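PDB 6NWZ: carbohydrate deacetylase Agd3 from Neosartorya fumigata, which removes N-acetyl groups from galactosaminogalactan as a zinc-binding carbohydrate esterase, a step required for biofilm formation by this fungus. Local coordinates for residues K183-F188 and T199-N204; V121-K126 and Y172-S177; D256-T261 and Q366-L371. All coordinates share one frame; numbering follows the deposited sequence.

Contact 1 (K183-F188 and T199-N204)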
loop_
_atom_site.group_PDB
_atom_site.type_symbol
_atom_site.label_atom_id
_atom_site.label_comp_id
_atom_site.label_asym_id
_atom_site.label_seq_id
_atom_site.Cartn_x
_atom_site.Cartn_y
_atom_site.Cartn_z
ATOM N N LYS A 183 29.644 -4.593 -13.738
ATOM C CA LYS A 183 28.866 -3.706 -14.589
ATOM C C LYS A 183 28.085 -2.722 -13.728
ATOM O O LYS A 183 27.806 -2.977 -12.554
ATOM C CB LYS A 183 27.891 -4.485 -15.481
ATOM C CG LYS A 183 26.747 -5.125 -14.714
ATOM C CD LYS A 183 25.858 -5.942 -15.624
ATOM C CE LYS A 183 25.084 -5.062 -16.582
ATOM N NZ LYS A 183 24.130 -5.875 -17.380
ATOM N N GLU A 184 27.724 -1.593 -14.330
ATOM C CA GLU A 184 26.964 -0.548 -13.658
ATOM C C GLU A 184 25.485 -0.683 -14.001
ATOM O O GLU A 184 25.129 -0.844 -15.174
ATOM C CB GLU A 184 27.483 0.833 -14.061
ATOM C CG GLU A 184 26.508 1.968 -13.795
ATOM C CD GLU A 184 27.067 3.331 -14.166
ATOM O OE1 GLU A 184 28.113 3.731 -13.609
ATOM O OE2 GLU A 184 26.453 4.005 -15.018
ATOM N N ILE A 185 24.630 -0.631 -12.980
ATOM C CA ILE A 185 23.186 -0.656 -13.184
ATOM C C ILE A 185 22.501 0.627 -12.737
ATOM O O ILE A 185 21.358 0.877 -13.156
ATOM C CB ILE A 185 22.534 -1.872 -12.486
ATOM C CG1 ILE A 185 22.622 -1.727 -10.967
ATOM C CG2 ILE A 185 23.180 -3.173 -12.929
ATOM C CD1 ILE A 185 21.784 -2.735 -10.213
ATOM N N ALA A 186 23.136 1.445 -11.897
ATOM C CA ALA A 186 22.573 2.713 -11.458
ATOM C C ALA A 186 23.670 3.767 -11.452
ATOM O O ALA A 186 24.861 3.456 -11.363
ATOM C CB ALA A 186 21.934 2.606 -10.066
ATOM N N GLN A 187 23.255 5.027 -11.526
ATOM C CA GLN A 187 24.200 6.110 -11.758
ATOM C C GLN A 187 23.750 7.359 -11.014
ATOM O O GLN A 187 22.567 7.713 -11.046
ATOM C CB GLN A 187 24.322 6.380 -13.263
ATOM C CG GLN A 187 25.281 7.472 -13.656
ATOM C CD GLN A 187 25.481 7.538 -15.157
ATOM O OE1 GLN A 187 24.999 8.455 -15.820
ATOM N NE2 GLN A 187 26.194 6.561 -15.698
ATOM N N PHE A 188 24.693 8.005 -10.329
ATOM C CA PHE A 188 24.436 9.294 -9.702
ATOM C C PHE A 188 24.595 10.402 -10.734
ATOM O O PHE A 188 25.629 10.496 -11.402
ATOM C CB PHE A 188 25.391 9.541 -8.535
ATOM C CG PHE A 188 25.178 8.628 -7.366
ATOM C CD1 PHE A 188 23.945 8.559 -6.741
ATOM C CD2 PHE A 188 26.216 7.843 -6.886
ATOM C CE1 PHE A 188 23.747 7.719 -5.659
ATOM C CE2 PHE A 188 26.026 7.005 -5.800
ATOM C CZ PHE A 188 24.788 6.940 -5.189
ATOM N N THR A 199 29.071 6.034 -10.532
ATOM C CA THR A 199 28.414 4.750 -10.341
ATOM C C THR A 199 27.721 4.692 -8.986
ATOM O O THR A 199 28.314 5.034 -7.958
ATOM C CB THR A 199 29.430 3.617 -10.455
ATOM O OG1 THR A 199 29.930 3.559 -11.797
ATOM C CG2 THR A 199 28.786 2.292 -10.090
ATOM N N ALA A 200 26.468 4.240 -8.986
ATOM C CA ALA A 200 25.680 4.133 -7.768
ATOM C C ALA A 200 25.392 2.704 -7.345
ATOM O O ALA A 200 25.262 2.447 -6.149
ATOM C CB ALA A 200 24.350 4.874 -7.932
ATOM N N ALA A 201 25.284 1.773 -8.289
ATOM C CA ALA A 201 25.073 0.373 -7.955
ATOM C C ALA A 201 25.665 -0.480 -9.067
ATOM O O ALA A 201 25.695 -0.073 -10.230
ATOM C CB ALA A 201 23.586 0.055 -7.750
ATOM N N VAL A 202 26.149 -1.665 -8.693
ATOM C CA VAL A 202 26.854 -2.550 -9.610
ATOM C C VAL A 202 26.324 -3.969 -9.453
ATOM O O VAL A 202 25.631 -4.300 -8.490
ATOM C CB VAL A 202 28.383 -2.536 -9.390
ATOM C CG1 VAL A 202 28.954 -1.152 -9.631
ATOM C CG2 VAL A 202 28.734 -3.028 -7.989
ATOM N N ILE A 203 26.665 -4.805 -10.431
ATOM C CA ILE A 203 26.505 -6.251 -10.349
ATOM C C ILE A 203 27.865 -6.880 -10.606
ATOM O O ILE A 203 28.516 -6.573 -11.611
ATOM C CB ILE A 203 25.468 -6.783 -11.354
ATOM C CG1 ILE A 203 24.057 -6.337 -10.981
ATOM C CG2 ILE A 203 25.518 -8.293 -11.406
ATOM C CD1 ILE A 203 22.997 -6.935 -11.885
ATOM N N ASN A 204 28.295 -7.748 -9.698
ATOM C CA ASN A 204 29.601 -8.383 -9.782
ATOM C C ASN A 204 29.454 -9.823 -10.248
ATOM O O ASN A 204 28.490 -10.511 -9.894
ATOM C CB ASN A 204 30.314 -8.357 -8.430
ATOM C CG ASN A 204 30.477 -6.959 -7.882
ATOM O OD1 ASN A 204 29.973 -6.643 -6.806
ATOM N ND2 ASN A 204 31.191 -6.113 -8.615
#

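Contact 2 (V121-K126 and Y172-S177)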
loop_
_atom_site.group_PDB
_atom_site.type_symbol
_atom_site.label_atom_id
_atom_site.label_comp_id
_atom_site.label_asym_id
_atom_site.label_seq_id
_atom_site.Cartn_x
_atom_site.Cartn_y
_atom_site.Cartn_z
ATOM N N VAL A 121 26.960 -0.127 1.491
ATOM C CA VAL A 121 28.365 -0.503 1.556
ATOM C C VAL A 121 29.203 0.555 0.850
ATOM O O VAL A 121 28.749 1.230 -0.080
ATOM C CB VAL A 121 28.623 -1.902 0.946
ATOM C CG1 VAL A 121 27.866 -2.967 1.724
ATOM C CG2 VAL A 121 28.240 -1.932 -0.526
ATOM N N TYR A 122 30.438 0.699 1.316
ATOM C CA TYR A 122 31.378 1.650 0.735
ATOM C C TYR A 122 32.086 1.004 -0.451
ATOM O O TYR A 122 32.506 -0.154 -0.354
ATOM C CB TYR A 122 32.393 2.096 1.793
ATOM C CG TYR A 122 33.445 3.069 1.300
ATOM C CD1 TYR A 122 33.197 4.437 1.262
ATOM C CD2 TYR A 122 34.696 2.619 0.890
ATOM C CE1 TYR A 122 34.168 5.333 0.815
ATOM C CE2 TYR A 122 35.670 3.504 0.443
ATOM C CZ TYR A 122 35.402 4.857 0.409
ATOM O OH TYR A 122 36.372 5.729 -0.033
ATOM N N PRO A 123 32.225 1.709 -1.585
ATOM C CA PRO A 123 32.838 1.089 -2.771
ATOM C C PRO A 123 34.287 0.688 -2.544
ATOM O O PRO A 123 35.160 1.534 -2.335
ATOM C CB PRO A 123 32.718 2.177 -3.845
ATOM C CG PRO A 123 32.559 3.453 -3.091
ATOM C CD PRO A 123 31.811 3.097 -1.839
ATOM N N GLY A 124 34.543 -0.616 -2.590
ATOM C CA GLY A 124 35.867 -1.142 -2.383
ATOM C C GLY A 124 36.158 -2.278 -3.336
ATOM O O GLY A 124 35.343 -2.610 -4.205
ATOM N N PRO A 125 37.330 -2.902 -3.191
ATOM C CA PRO A 125 37.697 -3.994 -4.107
ATOM C C PRO A 125 36.736 -5.170 -4.066
ATOM O O PRO A 125 36.552 -5.841 -5.088
ATOM C CB PRO A 125 39.098 -4.395 -3.627
ATOM C CG PRO A 125 39.604 -3.207 -2.879
ATOM C CD PRO A 125 38.397 -2.615 -2.221
ATOM N N LYS A 126 36.113 -5.438 -2.914
ATOM C CA LYS A 126 35.145 -6.525 -2.816
ATOM C C LYS A 126 33.915 -6.284 -3.681
ATOM O O LYS A 126 33.145 -7.221 -3.922
ATOM C CB LYS A 126 34.721 -6.719 -1.359
ATOM C CG LYS A 126 35.856 -7.095 -0.427
ATOM C CD LYS A 126 35.553 -6.666 0.997
ATOM C CE LYS A 126 35.204 -5.183 1.053
ATOM N NZ LYS A 126 36.207 -4.327 0.351
ATOM N N TYR A 172 28.004 7.032 -1.764
ATOM C CA TYR A 172 29.408 7.215 -2.130
ATOM C C TYR A 172 29.544 7.070 -3.640
ATOM O O TYR A 172 29.498 5.947 -4.168
ATOM C CB TYR A 172 30.314 6.214 -1.418
ATOM C CG TYR A 172 30.077 6.081 0.068
ATOM C CD1 TYR A 172 29.143 5.178 0.559
ATOM C CD2 TYR A 172 30.797 6.845 0.982
ATOM C CE1 TYR A 172 28.921 5.042 1.914
ATOM C CE2 TYR A 172 30.581 6.715 2.345
ATOM C CZ TYR A 172 29.639 5.810 2.804
ATOM O OH TYR A 172 29.407 5.664 4.154
ATOM N N PRO A 173 29.699 8.174 -4.365
ATOM C CA PRO A 173 29.956 8.081 -5.806
ATOM C C PRO A 173 31.178 7.218 -6.083
ATOM O O PRO A 173 32.227 7.376 -5.455
ATOM C CB PRO A 173 30.179 9.538 -6.216
ATOM C CG PRO A 173 29.391 10.321 -5.212
ATOM C CD PRO A 173 29.530 9.567 -3.918
ATOM N N ALA A 174 31.035 6.291 -7.026
ATOM C CA ALA A 174 32.008 5.230 -7.223
ATOM C C ALA A 174 32.449 5.163 -8.678
ATOM O O ALA A 174 31.855 5.782 -9.567
ATOM C CB ALA A 174 31.439 3.874 -6.790
ATOM N N THR A 175 33.503 4.377 -8.906
ATOM C CA THR A 175 34.048 4.132 -10.237
ATOM C C THR A 175 34.368 2.651 -10.380
ATOM O O THR A 175 35.141 2.107 -9.586
ATOM C CB THR A 175 35.306 4.968 -10.477
ATOM O OG1 THR A 175 34.980 6.359 -10.364
ATOM C CG2 THR A 175 35.879 4.684 -11.859
ATOM N N ILE A 176 33.780 2.001 -11.391
ATOM C CA ILE A 176 34.093 0.600 -11.654
ATOM C C ILE A 176 35.549 0.483 -12.076
ATOM O O ILE A 176 36.021 1.216 -12.955
ATOM C CB ILE A 176 33.152 0.029 -12.723
ATOM C CG1 ILE A 176 31.705 0.089 -12.239
ATOM C CG2 ILE A 176 33.539 -1.404 -13.076
ATOM C CD1 ILE A 176 30.727 -0.536 -13.200
ATOM N N SER A 177 36.273 -0.448 -11.450
ATOM C CA SER A 177 37.710 -0.559 -11.664
ATOM C C SER A 177 38.104 -1.637 -12.668
ATOM O O SER A 177 39.172 -1.525 -13.276
ATOM C CB SER A 177 38.425 -0.815 -10.331
ATOM O OG SER A 177 37.800 -1.858 -9.611
#

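Contact 3 (D256-T261 and Q366-L371). With ZN (zinc ion), chain L.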
loop_
_atom_site.group_PDB
_atom_site.type_symbol
_atom_site.label_atom_id
_atom_site.label_comp_id
_atom_site.label_asym_id
_atom_site.label_seq_id
_atom_site.Cartn_x
_atom_site.Cartn_y
_atom_site.Cartn_z
ATOM N N ASP A 256 -18.878 10.976 3.159
ATOM C CA ASP A 256 -19.829 12.062 3.391
ATOM C C ASP A 256 -20.672 12.391 2.163
ATOM O O ASP A 256 -21.175 13.511 2.041
ATOM C CB ASP A 256 -19.121 13.330 3.883
ATOM C CG ASP A 256 -18.405 13.127 5.199
ATOM O OD1 ASP A 256 -18.394 11.989 5.713
ATOM O OD2 ASP A 256 -17.855 14.117 5.726
ATOM N N MET A 257 -20.853 11.439 1.249
ATOM C CA MET A 257 -21.698 11.697 0.088
ATOM C C MET A 257 -23.148 11.895 0.514
ATOM O O MET A 257 -23.678 11.149 1.344
ATOM C CB MET A 257 -21.602 10.560 -0.924
ATOM C CG MET A 257 -22.391 10.804 -2.212
ATOM S SD MET A 257 -21.864 12.255 -3.164
ATOM C CE MET A 257 -20.150 11.849 -3.479
ATOM N N PHE A 258 -23.780 12.914 -0.071
ATOM C CA PHE A 258 -25.120 13.436 0.177
ATOM C C PHE A 258 -25.153 14.370 1.384
ATOM O O PHE A 258 -26.188 14.985 1.632
ATOM C CB PHE A 258 -26.191 12.341 0.360
ATOM C CG PHE A 258 -26.521 11.597 -0.904
ATOM C CD1 PHE A 258 -27.526 12.045 -1.746
ATOM C CD2 PHE A 258 -25.825 10.450 -1.250
ATOM C CE1 PHE A 258 -27.830 11.363 -2.908
ATOM C CE2 PHE A 258 -26.125 9.766 -2.410
ATOM C CZ PHE A 258 -27.126 10.219 -3.240
ATOM N N LEU A 259 -24.064 14.511 2.133
ATOM C CA LEU A 259 -24.023 15.426 3.263
ATOM C C LEU A 259 -23.543 16.806 2.826
ATOM O O LEU A 259 -22.967 16.985 1.750
ATOM C CB LEU A 259 -23.101 14.895 4.364
ATOM C CG LEU A 259 -23.494 13.625 5.118
ATOM C CD1 LEU A 259 -22.488 13.319 6.220
ATOM C CD2 LEU A 259 -24.896 13.752 5.685
ATOM N N VAL A 260 -23.789 17.787 3.692
ATOM C CA VAL A 260 -23.224 19.125 3.580
ATOM C C VAL A 260 -22.123 19.252 4.623
ATOM O O VAL A 260 -22.332 18.915 5.795
ATOM C CB VAL A 260 -24.297 20.211 3.778
ATOM C CG1 VAL A 260 -23.674 21.597 3.728
ATOM C CG2 VAL A 260 -25.389 20.079 2.736
ATOM N N THR A 261 -20.955 19.724 4.204
ATOM C CA THR A 261 -19.828 19.894 5.109
ATOM C C THR A 261 -19.465 21.369 5.176
ATOM O O THR A 261 -19.574 22.091 4.180
ATOM C CB THR A 261 -18.605 19.056 4.672
ATOM O OG1 THR A 261 -18.104 19.541 3.427
ATOM C CG2 THR A 261 -18.975 17.572 4.527
ATOM N N GLN A 366 -36.432 10.902 -4.610
ATOM C CA GLN A 366 -36.241 11.400 -5.967
ATOM C C GLN A 366 -36.223 12.925 -6.056
ATOM O O GLN A 366 -35.792 13.454 -7.087
ATOM C CB GLN A 366 -37.331 10.846 -6.887
ATOM C CG GLN A 366 -37.325 9.333 -7.032
ATOM C CD GLN A 366 -36.137 8.819 -7.818
ATOM O OE1 GLN A 366 -35.519 9.557 -8.585
ATOM N NE2 GLN A 366 -35.810 7.545 -7.631
ATOM N N LEU A 367 -36.676 13.644 -5.022
ATOM C CA LEU A 367 -36.639 15.104 -5.059
ATOM C C LEU A 367 -35.223 15.669 -5.000
ATOM O O LEU A 367 -35.049 16.874 -5.213
ATOM C CB LEU A 367 -37.467 15.687 -3.912
ATOM C CG LEU A 367 -38.964 15.380 -3.928
ATOM C CD1 LEU A 367 -39.675 16.103 -2.794
ATOM C CD2 LEU A 367 -39.563 15.757 -5.271
ATOM N N ASP A 368 -34.221 14.838 -4.716
ATOM C CA ASP A 368 -32.821 15.252 -4.672
ATOM C C ASP A 368 -32.195 15.025 -6.046
ATOM O O ASP A 368 -32.100 13.881 -6.506
ATOM C CB ASP A 368 -32.077 14.456 -3.599
ATOM C CG ASP A 368 -30.706 15.028 -3.261
ATOM O OD1 ASP A 368 -30.062 15.657 -4.130
ATOM O OD2 ASP A 368 -30.272 14.842 -2.105
ATOM N N ASP A 369 -31.762 16.111 -6.695
ATOM C CA ASP A 369 -31.122 15.990 -8.005
ATOM C C ASP A 369 -29.883 15.105 -7.935
ATOM O O ASP A 369 -29.582 14.364 -8.879
ATOM C CB ASP A 369 -30.754 17.373 -8.545
ATOM C CG ASP A 369 -31.969 18.244 -8.806
ATOM O OD1 ASP A 369 -33.062 17.928 -8.291
ATOM O OD2 ASP A 369 -31.832 19.249 -9.537
ATOM N N LEU A 370 -29.151 15.172 -6.822
ATOM C CA LEU A 370 -27.962 14.345 -6.669
ATOM C C LEU A 370 -28.319 12.868 -6.563
ATOM O O LEU A 370 -27.561 12.014 -7.039
ATOM C CB LEU A 370 -27.172 14.804 -5.443
ATOM C CG LEU A 370 -25.880 14.053 -5.134
ATOM C CD1 LEU A 370 -24.954 14.100 -6.337
ATOM C CD2 LEU A 370 -25.210 14.638 -3.901
ATOM N N LEU A 371 -29.465 12.546 -5.957
ATOM C CA LEU A 371 -29.870 11.148 -5.858
ATOM C C LEU A 371 -30.261 10.589 -7.219
ATOM O O LEU A 371 -29.824 9.496 -7.599
ATOM C CB LEU A 371 -31.032 10.986 -4.885
ATOM C CG LEU A 371 -31.316 9.487 -4.762
ATOM C CD1 LEU A 371 -30.738 8.940 -3.468
ATOM C CD2 LEU A 371 -32.790 9.174 -4.896
HETATM ZN ZN ZN L . -17.684 11.120 7.350
#

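Contact 1 (K183-F188 and T199-N204)
Thr199 OG1 donates a 2.6 Å hydrogen bond to Glu184 OE1, nearly in line with the C-O bond, across an antiparallel beta hairpin of the CBM87 region. Glu184 reaches it with CG opposite the backbone N (chi1 161°) and an extended chain beyond, which carries the carboxylate along the face shared with Val202. Its second oxygen, OE2, accepts from Gln187 NE2 at 2.7 Å on the syn side, so two donors gripping two oxygens should fix the carboxylate's rotation. Thr199 and Gln187 suit their places by offering neutral donors to an only partly exposed acid. The backbone ladder begins regularly: Lys183 and Ile203 form a hydrogen-bonded pair, with Ile203 N to Lys183 O at 3.0 Å. Then the register slips at a beta bulge, where Ala201 O receives Ile185 N at 3.0 Å and, weakly, Ala186 N at 3.4 Å. A second bulge, with Ala200 as the extra residue of the other strand, follows before Gln187 pairs with Thr199. Small alanines suit this distorted region, where Ala186 CB and Ala201 CB lie 3.8 Å apart, Ala186 packing on Leu145 and Phe147 and Ala201 on Phe214. Back toward Lys183, Ile185 CG2 meets Ile203 CG1, the two branched chains crossing at about a right angle and continuing onto Met212 of strand 209-214. Lys183 runs beside Ile203, its ammonium forming salt bridges with Asp149 and Asp152. At the far end Ala200, turned toward the partner strand by the bulge, makes a CH-pi contact: its CB sits 3.4 Å from the centroid of the Phe188 ring, 11° from the normal.

Contact 2 (V121-K126 and Y172-S177)
With CG opposite its backbone N (chi1 179°), Tyr122 swings its ring out to meet Tyr172, whose CG lies beside its own N (chi1 -48°). The result is a T-shaped aromatic pair that joins the loop after strand 115-119 to the entrance of the short strand 174-176, both in the CBM87 region. The edge of Tyr122 is presented to a face of Tyr172, with ring centroids 5.0 Å apart and planes at 77°. Contact is made mainly by Tyr122 CD1, which stands over the rim of the Tyr172 ring rather than its centre, 3.4 Å from CD2. Tyrosine suits this exposed position because its ring offers an apolar edge for packing while its hydroxyl tolerates water. Trp170 meets Tyr172 edge-to-face as well, adding a third ring to the group.

Next along the chain is Pro123, buried and rigid. Its CD rests over one face of Tyr122 and also approaches Tyr172 CB at 3.5 Å. No hydrogen bond crosses between the segments, so apolar packing carries the contact. Both Tyr122 and Pro123 also touch Ala131 of strand 129-131, the antiparallel partner of strand 174-176. Small Ala174 lets the proline ring come close, with Pro123 CB 3.6 Å from Ala174 CB.

Contact 3 (D256-T261 and Q366-L371)
Leading away from a zinc site of the deacetylase region, the turn that follows the metal ligand Asp256 places Met257 and Phe258 against Leu370 and Leu371 at the start of helix 369-375. Asp256 OD1 binds the zinc ion at 2.0 Å, and His388 and His392 complete the protein ligands, an Asp-His-His set like that of metal-dependent polysaccharide deacetylases. The turn is type II, closed by Leu259 N to Asp256 O. Phe258 holds its third position with a positive phi of 82°, and the turn leaves its ring reaching toward the helix. The ring's CE1 edge lies 3.6 Å from Leu371 CA, near the ring plane, while Leu370 CD2 stands above one face, over the rim near CD1, and also approaches Met257 SD at 4.2 Å. Flexible, bent Met257 and branched leucines pack closely in this buried interface.

Asp368 is the N-cap: its OD1 accepts from Leu370 N at 2.9 Å, on the anti side and out of the carboxylate plane. OD2 stands at the ring edge, 3.9 Å from Phe258 CD1, with ring and carboxylate planes at 88°. Arg272 ties the two segments together, forming a salt bridge to Asp368 OD2 and a hydrogen bond to Phe258 O. Around this, Met257 packs on Val302 and His304 of strand 300-304, Asn309 of helix 306-313 touches Phe258 and Leu371, and helix 400-417 offers Trp413 edge-to-face to the Phe258 ring.

Overall arrangement
Contacts 1 and 2 lie side by side in the CBM87 region, their centres about 9 Å apart, and strand 174-176 links them: Thr199 N probably bonds to Ala174 O, and Ile176 CD1 packs on the backbone of Lys183 and Glu184. Contact 3 belongs to the deacetylase region on the opposite side of the chain's centre, its nearest atoms about 44 Å from contact 1. Chemistry follows place. Contact 1 is largely buried and held by a strand ladder with polar groups at its margin; contact 2 relies on aromatic and proline packing, with one tyrosine exposed; contact 3 is wholly buried, mostly apolar between its segments, with one carboxylate at a ring edge, and follows a metal ligand.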